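Periplasmic sensor hybrid histidine kinase (Anaeromyxobacter dehalogenans, PDB 4K0D) probably senses a periplasmic signal through this helical-bundle, zinc-binding domain and passes it on as a histidine kinase that phosphorylates protein histidine. Local coordinates at residues L31-T36 against A54-L59. Numbering follows the deposited sequence.
Sequences LHVSLT and AALRRL. With ZN (zinc ion), chain C.
A zinc-bound imidazole lies under an arginine here: NH1 of Arg58 sits over one face of the His32 ring, 3.4 Å from CG and offset toward the rim. The guanidinium and ring planes are tilted 28° from each other, and the two side chains cross at about a right angle. Arg58 gets there by stretching out from CG to NE. With CG of His32 anti to its own N (chi1 -175°), the ring meets Arg58 and Ala55 of helix 46-68 while ND1 binds the zinc ion at 2.0 Å. Asp10 and Glu14 of the second subunit bind the same ion, and Glu14 also forms a salt bridge with Arg58 NH2; one carboxylate thus holds both metal and guanidinium, and its charge probably offsets the positive charges gathered beside the ring. Ala55 CB approaches the ring obliquely, 3.2 Å from His32 CD2 and 3.4 Å from Thr36 OG1. That hydroxyl is turned back onto its own helix, giving a hydrogen bond to His32 O, which Thr36 N approaches from the opposite face of the carbonyl. On the inner side, Val33 CG2 lies 3.8 Å from both Ala55 CB and Leu59 CD2, with Leu56 CD2 lying across the valine. Val33 and Ala55 are the nearest backbone pair, CA to CA 5.1 Å, and the segment axes approach to 8.7 Å at 167°. The contact joins antiparallel neighbours, helices 16-42 and 46-68, of the sensor bundle; helix 73-102 covers Leu56 and Leu59, and the second subunit meets the zinc side.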
# COMPACT_ATOMS: atom_id res chain seq x y z
N LEU B 31 6.64 13.20 -1.18
CA LEU B 31 7.96 13.24 -0.57
C LEU B 31 8.98 13.59 -1.61
O LEU B 31 9.88 14.38 -1.36
CB LEU B 31 8.36 11.90 0.02
CG LEU B 31 7.68 11.64 1.36
CD1 LEU B 31 7.79 10.21 1.83
CD2 LEU B 31 8.27 12.57 2.42
N HIS B 32 8.86 12.97 -2.77
CA HIS B 32 9.90 13.02 -3.78
C HIS B 32 9.95 14.45 -4.33
O HIS B 32 11.02 14.97 -4.56
CB HIS B 32 9.74 11.95 -4.87
CG HIS B 32 10.90 11.92 -5.85
ND1 HIS B 32 12.09 11.31 -5.57
CD2 HIS B 32 11.04 12.45 -7.09
CE1 HIS B 32 12.94 11.48 -6.57
NE2 HIS B 32 12.33 12.17 -7.51
N VAL B 33 8.82 15.11 -4.48
CA VAL B 33 8.85 16.49 -4.91
C VAL B 33 9.55 17.34 -3.82
O VAL B 33 10.30 18.24 -4.13
CB VAL B 33 7.46 17.08 -5.19
CG1 VAL B 33 7.54 18.58 -5.21
CG2 VAL B 33 6.81 16.51 -6.56
N SER B 34 9.28 17.07 -2.55
CA SER B 34 9.95 17.78 -1.49
C SER B 34 11.41 17.54 -1.48
O SER B 34 12.17 18.47 -1.25
CB SER B 34 9.39 17.38 -0.13
OG SER B 34 8.26 18.19 0.10
N LEU B 35 11.82 16.30 -1.70
CA LEU B 35 13.22 15.99 -1.61
C LEU B 35 14.01 16.59 -2.76
O LEU B 35 15.08 17.09 -2.52
CB LEU B 35 13.46 14.51 -1.54
CG LEU B 35 14.89 14.02 -1.64
CD1 LEU B 35 15.12 12.71 -0.92
CD2 LEU B 35 15.17 13.82 -3.09
N THR B 36 13.49 16.55 -3.97
CA THR B 36 14.21 17.10 -5.12
C THR B 36 14.16 18.62 -5.05
O THR B 36 15.08 19.28 -5.50
CB THR B 36 13.61 16.62 -6.48
OG1 THR B 36 12.20 16.89 -6.51
CG2 THR B 36 13.83 15.14 -6.66
N ALA B 54 11.09 16.17 -13.20
CA ALA B 54 10.57 14.82 -13.28
C ALA B 54 9.67 14.50 -12.08
O ALA B 54 8.67 13.82 -12.23
CB ALA B 54 11.71 13.80 -13.36
N ALA B 55 10.02 14.95 -10.88
CA ALA B 55 9.22 14.64 -9.68
C ALA B 55 7.86 15.23 -9.82
O ALA B 55 6.89 14.67 -9.38
CB ALA B 55 9.91 15.19 -8.38
N LEU B 56 7.76 16.36 -10.48
CA LEU B 56 6.48 17.02 -10.61
C LEU B 56 5.56 16.19 -11.52
O LEU B 56 4.41 16.03 -11.23
CB LEU B 56 6.67 18.42 -11.19
CG LEU B 56 7.31 19.48 -10.28
CD1 LEU B 56 7.55 20.77 -11.06
CD2 LEU B 56 6.47 19.73 -9.01
N ARG B 57 6.08 15.70 -12.64
CA ARG B 57 5.31 14.85 -13.56
C ARG B 57 4.89 13.55 -12.88
O ARG B 57 3.76 13.09 -13.07
CB ARG B 57 6.12 14.52 -14.84
CG ARG B 57 6.43 15.79 -15.68
N ARG B 58 5.79 12.97 -12.10
CA ARG B 58 5.45 11.83 -11.30
C ARG B 58 4.29 12.12 -10.30
O ARG B 58 3.38 11.32 -10.15
CB ARG B 58 6.67 11.37 -10.58
CG ARG B 58 6.38 10.30 -9.62
CD ARG B 58 7.68 9.84 -9.01
NE ARG B 58 7.47 9.03 -7.83
CZ ARG B 58 8.42 8.68 -6.97
NH1 ARG B 58 9.67 9.03 -7.20
NH2 ARG B 58 8.11 7.97 -5.89
N LEU B 59 4.32 13.26 -9.63
CA LEU B 59 3.26 13.60 -8.72
C LEU B 59 1.96 13.77 -9.49
O LEU B 59 0.92 13.34 -9.02
CB LEU B 59 3.56 14.87 -7.95
CG LEU B 59 2.47 15.38 -7.02
CD1 LEU B 59 2.02 14.33 -5.98
CD2 LEU B 59 2.99 16.67 -6.32
ZN ZN C . 12.51 10.15 -3.95